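Local coordinates for protein prolyl endopeptidase (Myxococcus xanthus, PDB 2BKL) that probably hydrolyses oligopeptides on the carboxyl side of proline, and much less readily of alanine, as a serine peptidase of family S9A, at residues Leu440-Asn445 with Val517-Thr522. Numbering follows the deposited sequence.
Sequences LKRDGN and VQQKYT
R442 lays its guanidinium flat on the ring of Y521, with the two planes 11° apart. Its CZ sits 3.9 Å from the centroid of the Y521 ring, over one face, which makes this a cation-pi stack. The R442 chain is bent at chi2 (-79°) and chi3 (-75°), and these bends fold the group back over the ring. L440 meets the same ring at its edge, L440 CD2 lying 4.0 Å from Y521 CD1.

Hydrogen bonds fix the rotation of the guanidinium. R442 NE (3.1 Å) and R442 NH2 (3.0 Å) both donate to Q519 O, which lies in the guanidinium plane. This side-on grip holds a carbonyl just past the last helical turn. A third bond joins the backbones, from G444 N to K520 O at 2.9 Å. Y521 OH is hydrogen-bonded to E418 on the edge strand 415-423. An alanine in place of Y521 would probably leave the guanidinium without its stacking surface and E418 without its hydroxyl partner.

K520, at positive phi, is the C-prime residue of a Schellman motif that ends helix 503-518. The contact joins that helix end to the loop between strands 429-437 and 448-451 of the alpha/beta-hydrolase domain. T522 OG1 bonds A446 O, just ahead of strand 448-451.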
ATOM      1  N   LEU A 440     -12.450 -15.893 -24.414  1.00 10.71           N
ATOM      2  CA  LEU A 440     -13.066 -14.589 -24.560  1.00 11.04           C
ATOM      3  C   LEU A 440     -13.259 -14.271 -26.022  1.00 11.40           C
ATOM      4  O   LEU A 440     -12.322 -14.394 -26.806  1.00 12.01           O
ATOM      5  CB  LEU A 440     -12.144 -13.517 -23.976  1.00 12.64           C
ATOM      6  CG  LEU A 440     -12.640 -12.072 -24.040  1.00 13.92           C
ATOM      7  CD1 LEU A 440     -13.594 -11.848 -22.876  1.00 15.88           C
ATOM      8  CD2 LEU A 440     -11.443 -11.089 -24.025  1.00 15.76           C
ATOM      9  N   LYS A 441     -14.460 -13.830 -26.374  1.00 12.77           N
ATOM     10  CA  LYS A 441     -14.715 -13.255 -27.688  1.00 14.99           C
ATOM     11  C   LYS A 441     -14.263 -11.799 -27.714  1.00 11.68           C
ATOM     12  O   LYS A 441     -14.624 -11.013 -26.837  1.00 13.18           O
ATOM     13  CB  LYS A 441     -16.209 -13.352 -28.031  1.00 19.10           C
ATOM     14  CG  LYS A 441     -16.832 -14.714 -27.708  1.00 23.00           C
ATOM     15  CD  LYS A 441     -18.060 -15.068 -28.556  1.00 25.84           C
ATOM     16  CE  LYS A 441     -18.111 -16.575 -28.806  1.00 26.98           C
ATOM     17  NZ  LYS A 441     -19.487 -17.071 -29.160  1.00 29.19           N
ATOM     18  N   ARG A 442     -13.451 -11.446 -28.711  1.00 11.16           N
ATOM     19  CA  ARG A 442     -12.972 -10.089 -28.900  1.00  9.74           C
ATOM     20  C   ARG A 442     -13.935  -9.356 -29.805  1.00 10.66           C
ATOM     21  O   ARG A 442     -13.620  -9.046 -30.971  1.00 12.60           O
ATOM     22  CB  ARG A 442     -11.553 -10.079 -29.484  1.00 10.08           C
ATOM     23  CG  ARG A 442     -10.520 -10.589 -28.510  1.00 13.36           C
ATOM     24  CD  ARG A 442     -10.133  -9.569 -27.480  1.00 13.01           C
ATOM     25  NE  ARG A 442      -9.268  -8.545 -28.010  1.00 10.84           N
ATOM     26  CZ  ARG A 442      -7.944  -8.658 -28.112  1.00 10.73           C
ATOM     27  NH1 ARG A 442      -7.299  -9.756 -27.734  1.00 11.98           N
ATOM     28  NH2 ARG A 442      -7.241  -7.653 -28.586  1.00  9.79           N
ATOM     29  N   ASP A 443     -15.105  -9.071 -29.241  1.00 10.97           N
ATOM     30  CA  ASP A 443     -16.250  -8.518 -29.955  1.00 12.16           C
ATOM     31  C   ASP A 443     -16.614  -7.121 -29.495  1.00 12.00           C
ATOM     32  O   ASP A 443     -17.655  -6.600 -29.858  1.00 13.84           O
ATOM     33  CB  ASP A 443     -17.453  -9.463 -29.793  1.00 14.67           C
ATOM     34  CG  ASP A 443     -17.965  -9.564 -28.354  1.00 15.85           C
ATOM     35  OD1 ASP A 443     -17.370  -8.998 -27.413  1.00 17.07           O
ATOM     36  OD2 ASP A 443     -18.999 -10.234 -28.056  1.00 19.87           O
ATOM     37  N   GLY A 444     -15.765  -6.504 -28.673  1.00  9.01           N
ATOM     38  CA  GLY A 444     -16.029  -5.140 -28.232  1.00 10.88           C
ATOM     39  C   GLY A 444     -17.117  -5.003 -27.190  1.00 10.65           C
ATOM     40  O   GLY A 444     -17.655  -3.907 -26.964  1.00 13.15           O
ATOM     41  N   ASN A 445     -17.446  -6.090 -26.515  1.00  8.96           N
ATOM     42  CA  ASN A 445     -18.570  -6.057 -25.604  1.00 11.19           C
ATOM     43  C   ASN A 445     -18.385  -6.762 -24.275  1.00 10.22           C
ATOM     44  O   ASN A 445     -19.333  -6.877 -23.504  1.00 11.29           O
ATOM     45  CB  ASN A 445     -19.801  -6.626 -26.309  1.00 13.51           C
ATOM     46  CG  ASN A 445     -21.079  -6.240 -25.619  1.00 15.10           C
ATOM     47  OD1 ASN A 445     -21.279  -5.078 -25.268  1.00 16.74           O
ATOM     48  ND2 ASN A 445     -21.939  -7.209 -25.402  1.00 16.11           N
ATOM     49  N   VAL A 517     -10.961  -0.268 -25.717  1.00  4.26           N
ATOM     50  CA  VAL A 517     -12.029  -0.164 -26.716  1.00  5.26           C
ATOM     51  C   VAL A 517     -11.446  -0.370 -28.131  1.00  5.61           C
ATOM     52  O   VAL A 517     -12.028  -1.127 -28.944  1.00  6.42           O
ATOM     53  CB  VAL A 517     -12.738   1.184 -26.570  1.00  6.29           C
ATOM     54  CG1 VAL A 517     -13.798   1.341 -27.659  1.00  6.97           C
ATOM     55  CG2 VAL A 517     -13.388   1.266 -25.220  1.00  6.05           C
ATOM     56  N   GLN A 518     -10.343   0.313 -28.451  1.00  5.69           N
ATOM     57  CA  GLN A 518      -9.702   0.186 -29.764  1.00  7.26           C
ATOM     58  C   GLN A 518      -9.383  -1.268 -30.091  1.00  6.26           C
ATOM     59  O   GLN A 518      -9.556  -1.704 -31.253  1.00  7.83           O
ATOM     60  CB  GLN A 518      -8.375   0.973 -29.787  1.00  8.93           C
ATOM     61  CG  GLN A 518      -8.427   2.480 -29.834  1.00 13.42           C
ATOM     62  CD  GLN A 518      -7.107   3.195 -29.342  1.00 17.18           C
ATOM     63  OE1 GLN A 518      -6.074   2.562 -28.933  1.00 15.23           O
ATOM     64  NE2 GLN A 518      -7.165   4.526 -29.348  1.00 19.47           N
ATOM     65  N   GLN A 519      -8.911  -2.013 -29.092  1.00  5.64           N
ATOM     66  CA  GLN A 519      -8.499  -3.402 -29.249  1.00  7.82           C
ATOM     67  C   GLN A 519      -9.622  -4.434 -29.078  1.00  8.13           C
ATOM     68  O   GLN A 519      -9.362  -5.631 -29.014  1.00  8.21           O
ATOM     69  CB  GLN A 519      -7.318  -3.724 -28.304  1.00 10.43           C
ATOM     70  CG  GLN A 519      -6.019  -3.092 -28.718  1.00 12.47           C
ATOM     71  CD  GLN A 519      -5.610  -3.503 -30.058  1.00 15.53           C
ATOM     72  OE1 GLN A 519      -5.748  -4.675 -30.409  1.00 15.76           O
ATOM     73  NE2 GLN A 519      -5.170  -2.550 -30.866  1.00 17.70           N
ATOM     74  N   LYS A 520     -10.866  -3.964 -29.054  1.00  6.90           N
ATOM     75  CA  LYS A 520     -12.047  -4.843 -29.170  1.00  8.84           C
ATOM     76  C   LYS A 520     -12.297  -5.690 -27.920  1.00  7.56           C
ATOM     77  O   LYS A 520     -12.981  -6.705 -27.990  1.00  9.27           O
ATOM     78  CB  LYS A 520     -11.991  -5.701 -30.441  1.00 10.72           C
ATOM     79  CG  LYS A 520     -11.849  -4.900 -31.736  1.00 13.60           C
ATOM     80  CD  LYS A 520     -13.021  -3.984 -31.985  1.00 16.64           C
ATOM     81  CE  LYS A 520     -12.966  -3.410 -33.413  1.00 19.24           C
ATOM     82  NZ  LYS A 520     -13.711  -2.128 -33.531  1.00 22.59           N
ATOM     83  N   TYR A 521     -11.792  -5.273 -26.765  1.00  7.44           N
ATOM     84  CA  TYR A 521     -12.185  -5.932 -25.536  1.00  6.78           C
ATOM     85  C   TYR A 521     -13.572  -5.484 -25.117  1.00  8.99           C
ATOM     86  O   TYR A 521     -14.365  -6.277 -24.646  1.00 10.63           O
ATOM     87  CB  TYR A 521     -11.210  -5.652 -24.408  1.00  7.38           C
ATOM     88  CG  TYR A 521      -9.827  -6.212 -24.635  1.00  7.94           C
ATOM     89  CD1 TYR A 521      -9.542  -7.536 -24.331  1.00  7.95           C
ATOM     90  CD2 TYR A 521      -8.801  -5.418 -25.128  1.00  8.08           C
ATOM     91  CE1 TYR A 521      -8.273  -8.065 -24.545  1.00  6.61           C
ATOM     92  CE2 TYR A 521      -7.543  -5.944 -25.350  1.00  8.21           C
ATOM     93  CZ  TYR A 521      -7.276  -7.250 -25.018  1.00  7.63           C
ATOM     94  OH  TYR A 521      -6.011  -7.805 -25.213  1.00  9.87           O
ATOM     95  N   THR A 522     -13.863  -4.214 -25.288  1.00  6.98           N
ATOM     96  CA  THR A 522     -15.009  -3.615 -24.614  1.00  7.18           C
ATOM     97  C   THR A 522     -15.488  -2.354 -25.315  1.00  7.32           C
ATOM     98  O   THR A 522     -14.999  -1.977 -26.390  1.00  6.49           O
ATOM     99  CB  THR A 522     -14.627  -3.377 -23.141  1.00  8.54           C
ATOM    100  OG1 THR A 522     -15.778  -3.075 -22.341  1.00  9.29           O
ATOM    101  CG2 THR A 522     -13.675  -2.229 -22.949  1.00  7.73           C
TER